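Outer membrane porin protein 32 (Delftia acidovorans, PDB 2FGQ) forms trimeric, anion-selective channels across the bacterial outer membrane and binds malate within its pore. Local coordinates at residues S3-G8 and G40-E45; L51-W56 and V79-N84; G86-G91 and N136-Y141; D93-S98 and G169-G174; G146-G151 and V176-G181. All coordinates share one frame; numbering follows the deposited sequence.

Contact 1 (S3-G8 and G40-E45); sequences SVTLFG and GLRGTE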
# COMPACT_ATOMS: atom_id res chain seq x y z
N SER A 3 6.91 22.23 -8.86
CA SER A 3 7.74 21.44 -7.91
C SER A 3 6.92 20.25 -7.39
O SER A 3 5.68 20.32 -7.40
CB SER A 3 8.17 22.33 -6.74
OG SER A 3 7.07 22.79 -5.98
N VAL A 4 7.60 19.16 -7.02
CA VAL A 4 6.98 17.99 -6.31
C VAL A 4 7.71 17.76 -4.98
O VAL A 4 8.96 17.70 -4.93
CB VAL A 4 7.04 16.70 -7.12
CG1 VAL A 4 6.52 15.54 -6.35
CG2 VAL A 4 6.22 16.86 -8.44
N THR A 5 6.93 17.68 -3.90
CA THR A 5 7.43 17.61 -2.55
C THR A 5 6.99 16.32 -1.89
O THR A 5 5.81 16.01 -1.87
CB THR A 5 6.86 18.80 -1.75
OG1 THR A 5 7.32 20.03 -2.31
CG2 THR A 5 7.40 18.79 -0.34
N LEU A 6 7.95 15.58 -1.35
CA LEU A 6 7.68 14.44 -0.51
C LEU A 6 7.67 14.97 0.91
O LEU A 6 8.56 15.70 1.30
CB LEU A 6 8.82 13.45 -0.62
CG LEU A 6 8.85 12.35 0.44
CD1 LEU A 6 7.78 11.37 0.10
CD2 LEU A 6 10.23 11.74 0.43
N PHE A 7 6.67 14.59 1.69
CA PHE A 7 6.57 15.06 3.06
C PHE A 7 5.98 13.98 3.96
O PHE A 7 5.40 13.01 3.50
CB PHE A 7 5.71 16.34 3.14
CG PHE A 7 4.28 16.10 2.77
CD1 PHE A 7 3.87 16.15 1.44
CD2 PHE A 7 3.32 15.84 3.77
CE1 PHE A 7 2.55 15.92 1.11
CE2 PHE A 7 1.99 15.63 3.43
CZ PHE A 7 1.61 15.67 2.11
N GLY A 8 6.04 14.22 5.27
CA GLY A 8 5.42 13.30 6.18
C GLY A 8 5.65 13.67 7.62
O GLY A 8 6.29 14.67 7.95
N GLY A 40 3.13 11.62 2.26
CA GLY A 40 2.48 12.19 1.10
C GLY A 40 3.41 12.77 0.08
O GLY A 40 4.60 13.00 0.31
N LEU A 41 2.81 13.03 -1.08
CA LEU A 41 3.46 13.69 -2.18
C LEU A 41 2.51 14.76 -2.66
O LEU A 41 1.34 14.50 -2.80
CB LEU A 41 3.69 12.70 -3.31
CG LEU A 41 4.64 11.54 -3.07
CD1 LEU A 41 4.37 10.70 -1.85
CD2 LEU A 41 4.66 10.64 -4.28
N ARG A 42 3.03 15.94 -2.95
CA ARG A 42 2.21 17.01 -3.50
C ARG A 42 2.98 17.81 -4.48
O ARG A 42 4.20 17.87 -4.48
CB ARG A 42 1.68 17.90 -2.39
CG ARG A 42 2.74 18.56 -1.58
CD ARG A 42 2.16 19.36 -0.34
NE ARG A 42 3.27 19.90 0.46
CZ ARG A 42 3.44 19.80 1.78
NH1 ARG A 42 2.55 19.22 2.61
NH2 ARG A 42 4.52 20.34 2.31
N GLY A 43 2.27 18.42 -5.42
CA GLY A 43 2.96 19.25 -6.37
C GLY A 43 2.06 20.33 -6.90
O GLY A 43 0.86 20.24 -6.82
N THR A 44 2.71 21.34 -7.46
CA THR A 44 2.01 22.45 -8.05
C THR A 44 2.72 22.77 -9.36
O THR A 44 3.95 22.71 -9.44
CB THR A 44 2.04 23.71 -7.11
OG1 THR A 44 1.28 23.44 -5.92
CG2 THR A 44 1.31 24.81 -7.68
N GLU A 45 1.96 23.09 -10.39
CA GLU A 45 2.50 23.48 -11.68
C GLU A 45 1.88 24.82 -12.08
O GLU A 45 0.68 24.96 -12.12
CB GLU A 45 2.10 22.45 -12.74
CG GLU A 45 2.63 22.78 -14.13
CD GLU A 45 2.05 21.91 -15.24
OE1 GLU A 45 1.21 21.04 -14.95
OE2 GLU A 45 2.42 22.12 -16.43
O HOH W 1 5.45 20.94 -4.21
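The ring of Phe-7 is sandwiched between Arg-42 on one face and Gly-40 on the other. Over the first face the guanidinium lies nearly flat, the two planes 18° apart, with CZ of Arg-42 4.0 Å from the ring centroid of Phe-7 in a cation-pi stack; NH1 sits above the middle of the ring. The opposite face rests on CA of Gly-40, a CH-pi contact also 4.0 Å from the Phe-7 centroid. Both partners have CG between backbone N and carbonyl carbon (chi1 65° in Phe-7, 60° in Arg-42), which folds the ring over Gly-40 and sends the extended arginine chain across it. A beta carbon at Gly-40 would collide with CZ of Phe-7. An alanine in place of Phe-7 would probably leave the Arg-42 guanidinium without its flat support and uncover the backbone at Gly-40. Paired backbone bonds join Thr-5 to Arg-42 and Phe-7 to Gly-40; N of Thr-5 reaches O of Arg-42 at 2.8 Å, almost straight. A water links OG of Ser-3 (3.0 Å) to OG1 of Thr-5 (2.8 Å). Across the sheet CD1 of Leu-6 meets CD1 of Leu-41. Strands 4-17 and 26-48 are the first two of the closed antiparallel porin barrel; strand 51-60 follows, its Trp-56 touching both Phe-7 and Arg-42, while Leu-6 and Leu-41 pack against neighbouring subunits.

Contact 2 (L51-W56 and V79-N84); sequences LKAGFW and VSLSGN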
# COMPACT_ATOMS: atom_id res chain seq x y z
N LEU A 51 -2.93 30.76 -13.34
CA LEU A 51 -3.58 29.46 -13.11
C LEU A 51 -2.54 28.44 -12.70
O LEU A 51 -1.46 28.43 -13.26
CB LEU A 51 -4.26 29.01 -14.38
CG LEU A 51 -5.18 27.78 -14.33
CD1 LEU A 51 -6.38 28.03 -13.38
CD2 LEU A 51 -5.63 27.37 -15.72
N LYS A 52 -2.88 27.58 -11.75
CA LYS A 52 -1.98 26.54 -11.27
C LYS A 52 -2.74 25.21 -11.20
O LYS A 52 -3.92 25.17 -10.89
CB LYS A 52 -1.46 26.87 -9.88
CG LYS A 52 -0.57 28.09 -9.80
CD LYS A 52 0.01 28.23 -8.40
CE LYS A 52 0.72 29.59 -8.20
NZ LYS A 52 1.67 29.90 -9.32
N ALA A 53 -2.06 24.13 -11.55
CA ALA A 53 -2.57 22.80 -11.34
C ALA A 53 -1.85 22.19 -10.16
O ALA A 53 -0.68 22.44 -9.94
CB ALA A 53 -2.36 21.94 -12.56
N GLY A 54 -2.54 21.34 -9.42
CA GLY A 54 -1.92 20.69 -8.27
C GLY A 54 -2.38 19.27 -8.14
O GLY A 54 -3.39 18.87 -8.67
N PHE A 55 -1.62 18.50 -7.36
CA PHE A 55 -2.09 17.22 -6.91
C PHE A 55 -1.57 16.99 -5.49
O PHE A 55 -0.62 17.64 -5.08
CB PHE A 55 -1.64 16.09 -7.85
CG PHE A 55 -0.23 15.68 -7.65
CD1 PHE A 55 0.09 14.64 -6.80
CD2 PHE A 55 0.81 16.42 -8.21
CE1 PHE A 55 1.40 14.31 -6.54
CE2 PHE A 55 2.16 16.06 -7.95
CZ PHE A 55 2.42 15.00 -7.11
N TRP A 56 -2.21 16.08 -4.77
CA TRP A 56 -1.83 15.80 -3.40
C TRP A 56 -2.27 14.39 -3.06
O TRP A 56 -3.47 14.06 -3.18
CB TRP A 56 -2.55 16.83 -2.53
CG TRP A 56 -2.14 16.87 -1.11
CD1 TRP A 56 -2.10 15.84 -0.21
CD2 TRP A 56 -1.76 18.04 -0.39
NE1 TRP A 56 -1.73 16.31 1.02
CE2 TRP A 56 -1.50 17.65 0.95
CE3 TRP A 56 -1.61 19.38 -0.73
CZ2 TRP A 56 -1.07 18.54 1.94
CZ3 TRP A 56 -1.19 20.28 0.26
CH2 TRP A 56 -0.94 19.86 1.58
N VAL A 79 -6.67 16.21 -7.20
CA VAL A 79 -6.10 17.02 -8.27
C VAL A 79 -6.91 18.31 -8.29
O VAL A 79 -8.10 18.32 -7.97
CB VAL A 79 -6.11 16.26 -9.63
CG1 VAL A 79 -7.52 15.78 -10.07
CG2 VAL A 79 -5.45 17.07 -10.75
N SER A 80 -6.23 19.40 -8.61
CA SER A 80 -6.86 20.71 -8.45
C SER A 80 -6.45 21.71 -9.50
O SER A 80 -5.42 21.60 -10.12
CB SER A 80 -6.54 21.31 -7.08
OG SER A 80 -5.13 21.44 -6.92
N LEU A 81 -7.26 22.75 -9.60
CA LEU A 81 -6.89 23.97 -10.29
C LEU A 81 -7.13 25.13 -9.34
O LEU A 81 -8.09 25.13 -8.61
CB LEU A 81 -7.73 24.19 -11.56
CG LEU A 81 -7.46 23.30 -12.76
CD1 LEU A 81 -8.49 23.66 -13.85
CD2 LEU A 81 -6.04 23.44 -13.28
N SER A 82 -6.22 26.09 -9.37
CA SER A 82 -6.30 27.23 -8.48
C SER A 82 -5.83 28.47 -9.18
O SER A 82 -5.12 28.42 -10.17
CB SER A 82 -5.49 26.97 -7.24
OG SER A 82 -4.12 26.85 -7.52
N GLY A 83 -6.23 29.60 -8.62
CA GLY A 83 -5.95 30.88 -9.24
C GLY A 83 -6.62 31.98 -8.47
O GLY A 83 -6.96 31.80 -7.30
N ASN A 84 -6.88 33.09 -9.16
CA ASN A 84 -7.48 34.22 -8.46
C ASN A 84 -8.95 33.98 -8.06
O ASN A 84 -9.49 34.69 -7.22
CB ASN A 84 -7.28 35.54 -9.24
CG ASN A 84 -8.03 35.64 -10.56
OD1 ASN A 84 -7.76 36.61 -11.33
ND2 ASN A 84 -8.95 34.74 -10.83
O HOH W 2 -3.81 23.98 -7.69
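Ser-82, Leu-81 and Leu-51 give up the most surface where strand 51-60 runs antiparallel to strand 76-83. Ser-82 pairs with Lys-52 through two backbone bonds, N of each to O of the other at 2.9 Å, and lays its OG against CB of Lys-52, 3.6 Å away. That hydroxyl stands between its backbone N and carbonyl carbon (chi1 64°), as does OG of Ser-80, and one water bridges them, 2.9 Å from OG of Ser-82 and 3.0 Å from OG of Ser-80. A bound calcium ion also lies about 3 Å from the nearest side-chain atom of Ser-80. Gly-54, opposite Ser-80, leaves room: a beta carbon there would run into the serine hydroxyl. Such alternation is that of a transmembrane beta-barrel wall, with both serines and Lys-52 on one face and Ala-53, Leu-81, Phe-55 and Val-79 on the other. On the apolar face CD2 of Leu-81 reaches CB of Ala-53 at 4.0 Å. Leu-51, its CG anti to the backbone N (chi1 -172°), swings CD1 over the neighbouring strand, 3.5 Å from O of Ser-82. A second subunit covers this face: its Ile-328 packs on Val-79 and Leu-81, and its Phe-332 stacks on Phe-55.

Contact 3 (G86-G91 and N136-Y141); sequences GEVRLG and NLISYY. With CA (calcium ion), chain C.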
# COMPACT_ATOMS: atom_id res chain seq x y z
N GLY A 86 -9.88 31.22 -6.50
CA GLY A 86 -9.86 30.27 -5.41
C GLY A 86 -9.26 28.96 -5.86
O GLY A 86 -8.27 28.93 -6.60
N GLU A 87 -9.89 27.87 -5.45
CA GLU A 87 -9.37 26.53 -5.73
C GLU A 87 -10.51 25.53 -5.84
O GLU A 87 -11.42 25.52 -5.00
CB GLU A 87 -8.43 26.08 -4.60
CG GLU A 87 -7.73 24.76 -4.81
CD GLU A 87 -6.99 24.28 -3.56
OE1 GLU A 87 -7.24 24.77 -2.44
OE2 GLU A 87 -6.17 23.40 -3.69
N VAL A 88 -10.44 24.69 -6.87
CA VAL A 88 -11.34 23.57 -7.03
C VAL A 88 -10.52 22.29 -6.93
O VAL A 88 -9.51 22.16 -7.60
CB VAL A 88 -12.09 23.62 -8.37
CG1 VAL A 88 -12.94 22.40 -8.54
CG2 VAL A 88 -12.95 24.89 -8.43
N ARG A 89 -10.97 21.36 -6.10
CA ARG A 89 -10.31 20.05 -5.91
C ARG A 89 -11.26 18.91 -6.21
O ARG A 89 -12.44 18.95 -5.83
CB ARG A 89 -9.89 19.87 -4.48
CG ARG A 89 -9.02 20.90 -3.90
CD ARG A 89 -8.61 20.52 -2.44
NE ARG A 89 -7.98 21.61 -1.76
CZ ARG A 89 -7.76 21.67 -0.47
NH1 ARG A 89 -8.16 20.72 0.39
NH2 ARG A 89 -7.13 22.73 -0.01
N LEU A 90 -10.73 17.89 -6.90
CA LEU A 90 -11.44 16.64 -7.14
C LEU A 90 -10.72 15.49 -6.47
O LEU A 90 -9.53 15.31 -6.73
CB LEU A 90 -11.46 16.29 -8.63
CG LEU A 90 -12.42 16.92 -9.66
CD1 LEU A 90 -12.95 18.21 -9.36
CD2 LEU A 90 -11.97 16.75 -11.12
N GLY A 91 -11.47 14.68 -5.72
CA GLY A 91 -10.93 13.50 -5.09
C GLY A 91 -11.20 13.43 -3.60
O GLY A 91 -11.67 14.40 -2.94
N ASN A 136 -15.34 10.62 -3.56
CA ASN A 136 -16.09 11.15 -4.71
C ASN A 136 -16.45 12.61 -4.51
O ASN A 136 -17.51 13.07 -4.98
CB ASN A 136 -17.38 10.37 -4.89
CG ASN A 136 -17.12 8.84 -4.95
OD1 ASN A 136 -16.18 8.39 -5.62
ND2 ASN A 136 -17.90 8.05 -4.20
N LEU A 137 -15.53 13.35 -3.90
CA LEU A 137 -15.74 14.74 -3.49
C LEU A 137 -15.23 15.78 -4.52
O LEU A 137 -14.14 15.65 -5.09
CB LEU A 137 -15.03 14.92 -2.14
CG LEU A 137 -15.11 16.33 -1.54
CD1 LEU A 137 -16.53 16.69 -1.09
CD2 LEU A 137 -14.16 16.38 -0.37
N ILE A 138 -16.04 16.81 -4.72
CA ILE A 138 -15.63 18.02 -5.42
C ILE A 138 -15.79 19.16 -4.45
O ILE A 138 -16.88 19.30 -3.88
CB ILE A 138 -16.53 18.30 -6.64
CG1 ILE A 138 -16.40 17.17 -7.63
CG2 ILE A 138 -16.09 19.61 -7.28
CD1 ILE A 138 -17.23 17.32 -8.94
N SER A 139 -14.73 19.94 -4.28
CA SER A 139 -14.82 21.09 -3.39
C SER A 139 -14.35 22.35 -4.07
O SER A 139 -13.54 22.31 -5.01
CB SER A 139 -14.02 20.93 -2.13
OG SER A 139 -14.42 19.82 -1.38
N TYR A 140 -14.90 23.46 -3.60
CA TYR A 140 -14.54 24.79 -4.06
C TYR A 140 -14.27 25.65 -2.82
O TYR A 140 -15.12 25.74 -1.94
CB TYR A 140 -15.64 25.40 -4.92
CG TYR A 140 -15.39 26.87 -5.19
CD1 TYR A 140 -14.19 27.30 -5.75
CD2 TYR A 140 -16.33 27.83 -4.84
CE1 TYR A 140 -13.91 28.63 -5.93
CE2 TYR A 140 -16.04 29.18 -5.02
CZ TYR A 140 -14.85 29.56 -5.57
OH TYR A 140 -14.62 30.92 -5.76
N TYR A 141 -13.11 26.27 -2.80
CA TYR A 141 -12.68 27.20 -1.75
C TYR A 141 -12.44 28.57 -2.36
O TYR A 141 -11.70 28.73 -3.33
CB TYR A 141 -11.40 26.70 -1.04
CG TYR A 141 -11.64 25.44 -0.30
CD1 TYR A 141 -11.39 24.20 -0.88
CD2 TYR A 141 -12.11 25.49 1.01
CE1 TYR A 141 -11.64 23.03 -0.18
CE2 TYR A 141 -12.31 24.32 1.74
CZ TYR A 141 -12.08 23.08 1.13
OH TYR A 141 -12.30 21.92 1.84
CA CA C . -16.34 7.07 -7.54
O HOH W 3 -15.98 5.10 -6.10
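Tyr-141 and Arg-89 meet through CE1 of the tyrosine, which lies over the centre of the arginine guanidinium, 4.1 Å from CZ of Arg-89, the two planes 39° apart. Arg-89 has CG beside its backbone N (chi1 -56°) and runs extended to NE, while Glu-87, two residues back on the same face, has CG anti to the backbone N (chi1 -175°). They form a salt bridge, NH2 of Arg-89 3.2 Å from OE1 of Glu-87 and NE of Arg-89 3.2 Å from OE2 of Glu-87, the latter met from above the carboxylate plane. On the other face CG2 of Val-88 touches CD1 of Tyr-140 at 3.8 Å, and CD1 of Leu-90 lies 4.0 Å from CG1 of Ile-138. Backbone bonds join these antiparallel strands of the porin barrel. Before strand 137-141, OD1 of Asn-136 binds a calcium ion at 2.3 Å; Glu-158 of the same chain and Leu-29, Asp-64 and Gly-309 of a second subunit share the site, tying the chains together. NH1 of Arg-89 has Asp-93 as a second acidic partner; being held between two carboxylates would probably fix the rotation of the guanidinium and offset the nearby positive charge of Arg-76.

Contact 4 (D93-S98 and G169-G174); sequences DLVPTS and GRYIGG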
# COMPACT_ATOMS: atom_id res chain seq x y z
N ASP A 93 -10.90 13.70 0.21
CA ASP A 93 -10.28 14.71 1.05
C ASP A 93 -11.14 14.93 2.25
O ASP A 93 -12.28 14.43 2.34
CB ASP A 93 -10.22 16.00 0.22
CG ASP A 93 -9.22 17.02 0.70
OD1 ASP A 93 -8.50 16.87 1.75
OD2 ASP A 93 -9.11 18.09 0.03
N LEU A 94 -10.60 15.69 3.18
CA LEU A 94 -11.46 16.34 4.18
C LEU A 94 -12.59 17.11 3.51
O LEU A 94 -12.36 17.79 2.51
CB LEU A 94 -10.66 17.32 5.04
CG LEU A 94 -9.60 16.69 5.94
CD1 LEU A 94 -8.72 17.81 6.46
CD2 LEU A 94 -10.25 15.95 7.05
N VAL A 95 -13.80 16.96 4.02
CA VAL A 95 -14.90 17.80 3.52
C VAL A 95 -14.71 19.23 4.07
O VAL A 95 -14.03 19.41 5.06
CB VAL A 95 -16.29 17.23 3.89
CG1 VAL A 95 -16.48 15.87 3.21
CG2 VAL A 95 -16.51 17.14 5.39
N PRO A 96 -15.28 20.24 3.40
CA PRO A 96 -15.00 21.62 3.84
C PRO A 96 -15.39 21.90 5.28
O PRO A 96 -14.68 22.64 5.95
CB PRO A 96 -15.82 22.46 2.85
CG PRO A 96 -15.97 21.62 1.68
CD PRO A 96 -16.09 20.21 2.17
N THR A 97 -16.48 21.32 5.74
CA THR A 97 -16.93 21.58 7.11
C THR A 97 -15.93 21.05 8.15
O THR A 97 -15.61 21.77 9.10
CB THR A 97 -18.34 20.99 7.31
OG1 THR A 97 -18.44 19.69 6.71
CG2 THR A 97 -19.36 21.88 6.60
N SER A 98 -15.39 19.86 7.96
CA SER A 98 -14.41 19.36 8.91
C SER A 98 -13.06 20.06 8.75
O SER A 98 -12.43 20.39 9.76
CB SER A 98 -14.22 17.85 8.79
OG SER A 98 -13.58 17.56 7.57
N GLY A 169 -23.48 7.89 1.30
CA GLY A 169 -22.23 8.56 1.08
C GLY A 169 -22.32 9.94 0.46
O GLY A 169 -21.33 10.66 0.39
N ARG A 170 -23.50 10.33 -0.00
CA ARG A 170 -23.66 11.68 -0.51
C ARG A 170 -23.31 12.67 0.59
O ARG A 170 -23.67 12.48 1.74
CB ARG A 170 -25.09 11.90 -0.99
CG ARG A 170 -25.29 13.22 -1.71
CD ARG A 170 -26.70 13.53 -2.03
NE ARG A 170 -27.21 12.58 -2.98
CZ ARG A 170 -28.50 12.42 -3.28
NH1 ARG A 170 -29.43 13.13 -2.65
NH2 ARG A 170 -28.84 11.54 -4.23
N TYR A 171 -22.62 13.73 0.20
CA TYR A 171 -22.31 14.88 1.07
C TYR A 171 -22.67 16.14 0.35
O TYR A 171 -22.34 16.31 -0.82
CB TYR A 171 -20.82 14.94 1.42
CG TYR A 171 -20.36 16.18 2.16
CD1 TYR A 171 -19.94 17.31 1.45
CD2 TYR A 171 -20.34 16.23 3.53
CE1 TYR A 171 -19.53 18.47 2.10
CE2 TYR A 171 -19.95 17.40 4.21
CZ TYR A 171 -19.55 18.52 3.47
OH TYR A 171 -19.08 19.65 4.10
N ILE A 172 -23.34 17.04 1.05
CA ILE A 172 -23.52 18.41 0.57
C ILE A 172 -23.26 19.32 1.76
O ILE A 172 -23.85 19.13 2.82
CB ILE A 172 -24.92 18.65 0.02
CG1 ILE A 172 -25.08 20.08 -0.49
CG2 ILE A 172 -25.95 18.40 1.03
CD1 ILE A 172 -24.14 20.45 -1.47
N GLY A 173 -22.38 20.28 1.64
CA GLY A 173 -22.07 21.07 2.81
C GLY A 173 -21.10 22.18 2.50
O GLY A 173 -20.55 22.27 1.43
N GLY A 174 -20.93 23.05 3.48
CA GLY A 174 -20.03 24.15 3.30
C GLY A 174 -19.96 25.01 4.54
O GLY A 174 -20.62 24.74 5.54
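Val-95 covers one face of the Tyr-171 ring, where the chain between strands 86-90 and 137-141, folded into the porin barrel like the constriction loop L3 of general porins, meets wall strand 171-179. Leu-94 belongs to the D-malate pocket, so few residues separate the ligand site from the place where this inner segment touches the wall. At the N-cap position before helix 96-101, Val-95 lays CG1 over the middle of the ring, 3.8 Å from the Tyr-171 centroid and 6° off the ring normal, a CH-pi contact; its CB comes to 3.5 Å from CZ of Tyr-171. Pro-96 slides past the tyrosine, CD 3.9 Å from CE1 of Tyr-171. Thr-97 comes from the opposite direction, its OG1 at the edge of the Tyr-171 ring and in the ring plane. With CG anti to the backbone N (chi1 172°), Tyr-171 reaches inward from the strand, and its hydroxyl donates to OG1 of Thr-97 at 2.7 Å. A phenylalanine in place of Tyr-171 would probably leave OG1 of the buried Thr-97 without this donor and the helix start less firmly tied to the wall. The Thr-97 methyl turns to the strand, CG2 standing 3.3 Å from O of Gly-174.

Contact 5 (G146-G151 and V176-G181); sequences GGFNAG and VAYDNG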
# COMPACT_ATOMS: atom_id res chain seq x y z
N GLY A 146 -10.87 40.45 2.46
CA GLY A 146 -11.16 41.28 3.60
C GLY A 146 -11.48 40.47 4.84
O GLY A 146 -12.18 40.95 5.70
N GLY A 147 -10.92 39.25 4.94
CA GLY A 147 -11.16 38.32 6.03
C GLY A 147 -12.21 37.25 5.72
O GLY A 147 -12.17 36.16 6.29
N PHE A 148 -13.14 37.55 4.84
CA PHE A 148 -14.24 36.64 4.54
C PHE A 148 -13.81 35.55 3.60
O PHE A 148 -13.15 35.81 2.60
CB PHE A 148 -15.46 37.40 4.01
CG PHE A 148 -16.05 38.34 5.02
CD1 PHE A 148 -16.85 37.86 6.04
CD2 PHE A 148 -15.73 39.69 4.99
CE1 PHE A 148 -17.36 38.71 7.01
CE2 PHE A 148 -16.24 40.54 5.96
CZ PHE A 148 -17.06 40.04 6.97
N ASN A 149 -14.26 34.34 3.90
CA ASN A 149 -13.86 33.19 3.09
C ASN A 149 -14.91 32.10 3.24
O ASN A 149 -15.60 32.04 4.23
CB ASN A 149 -12.45 32.68 3.47
CG ASN A 149 -12.34 32.20 4.91
OD1 ASN A 149 -12.33 30.97 5.18
ND2 ASN A 149 -12.19 33.14 5.86
N ALA A 150 -15.01 31.24 2.23
CA ALA A 150 -16.02 30.18 2.25
C ALA A 150 -15.53 28.95 1.52
O ALA A 150 -14.60 29.00 0.73
CB ALA A 150 -17.32 30.65 1.63
N GLY A 151 -16.18 27.84 1.81
CA GLY A 151 -15.87 26.57 1.17
C GLY A 151 -17.13 25.75 1.01
O GLY A 151 -18.07 25.85 1.82
N VAL A 176 -19.14 29.34 5.88
CA VAL A 176 -18.71 30.72 5.76
C VAL A 176 -17.88 31.07 6.99
O VAL A 176 -18.10 30.55 8.09
CB VAL A 176 -19.92 31.68 5.62
CG1 VAL A 176 -20.63 31.44 4.30
CG2 VAL A 176 -20.89 31.60 6.80
N ALA A 177 -16.90 31.94 6.80
CA ALA A 177 -15.95 32.27 7.84
C ALA A 177 -15.37 33.66 7.67
O ALA A 177 -15.46 34.28 6.60
CB ALA A 177 -14.84 31.28 7.86
N TYR A 178 -14.81 34.13 8.78
CA TYR A 178 -14.02 35.35 8.85
C TYR A 178 -12.69 34.98 9.51
O TYR A 178 -12.68 34.44 10.63
CB TYR A 178 -14.78 36.42 9.65
CG TYR A 178 -13.98 37.70 9.74
CD1 TYR A 178 -14.01 38.62 8.72
CD2 TYR A 178 -13.15 37.93 10.80
CE1 TYR A 178 -13.23 39.79 8.78
CE2 TYR A 178 -12.35 39.07 10.86
CZ TYR A 178 -12.40 40.01 9.85
OH TYR A 178 -11.60 41.14 9.93
N ASP A 179 -11.58 35.28 8.84
CA ASP A 179 -10.24 35.01 9.33
C ASP A 179 -9.37 36.18 8.98
O ASP A 179 -9.13 36.43 7.80
CB ASP A 179 -9.69 33.76 8.64
CG ASP A 179 -10.33 32.52 9.14
OD1 ASP A 179 -11.32 32.08 8.53
OD2 ASP A 179 -9.90 31.95 10.18
N ASN A 180 -8.88 36.88 10.00
CA ASN A 180 -8.00 38.01 9.78
C ASN A 180 -6.58 37.87 10.33
O ASN A 180 -5.82 38.86 10.35
CB ASN A 180 -8.69 39.30 10.28
CG ASN A 180 -8.72 39.41 11.79
OD1 ASN A 180 -8.17 38.55 12.50
ND2 ASN A 180 -9.36 40.48 12.29
N GLY A 181 -6.21 36.66 10.76
CA GLY A 181 -4.99 36.42 11.50
C GLY A 181 -5.31 36.06 12.96
O GLY A 181 -5.46 34.88 13.28
O HOH W 4 -11.63 42.98 8.01
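Asn-149 and Asp-179 form the close-knit polar part of this contact, where the two side chains cross at about a right angle, their amide and carboxylate planes 47° apart. ND2 of Asn-149 donates to OD1 of Asp-179 at 3.0 Å, using the anti lone pair of that oxygen, and also to O of Gly-147 at 3.1 Å, which lies in the amide plane. Having CG between its backbone N and carbonyl carbon (chi1 61°) turns the asparagine amide toward both acceptors. O of Gly-147 is itself gripped twice, since N of Asp-179 reaches it at 2.8 Å from the other face of its carbonyl plane. The backbone here has no room for a side chain: a beta carbon on Gly-147 would strike CE1 of Tyr-178. Asp-179 is further held by a salt bridge to Lys-100 of helix 96-101 and by Ser-184, which bonds its OD2. Paired bonds between Asn-149 and Ala-177 continue the antiparallel pairing of strands 148-155 and 171-179, neighbours in the wall of the porin beta-barrel. The opposite face is looser and lies on the surface. There Tyr-178 turns its edge to the face of Phe-148 in a T-shaped pair, centroids 5.1 Å apart and planes at 66°, with CD1 of Tyr-178 over the centre of the phenylalanine ring. Further along, CB of Ala-150 and CG1 of Val-176 approach only to 4.3 Å. At the turn end a water joins OH of Tyr-178 (2.7 Å) to O of Gly-146 (3.1 Å).

How the contacts relate
Contacts 1, 2, 3 and 5 each pair antiparallel neighbours in the closed 16-stranded barrel, whose strand order follows the chain, whereas contact 4 braces the inner helix 96-101 against that wall. Contacts 1 and 2 lie about 13 Å apart between centres and are joined where strands 26-48 and 51-60 run side by side; strands 76-83 and 86-90 likewise connect contacts 2 and 3, about 10 Å apart. Contacts 1 to 3 follow in series and all touch the second subunit, placing this part of the wall at the trimer interface. Contact 4 alternates along the chain with contacts 3 and 5, shares strand 171-179 with contact 5, and thereby links malate-pocket chain to the barrel.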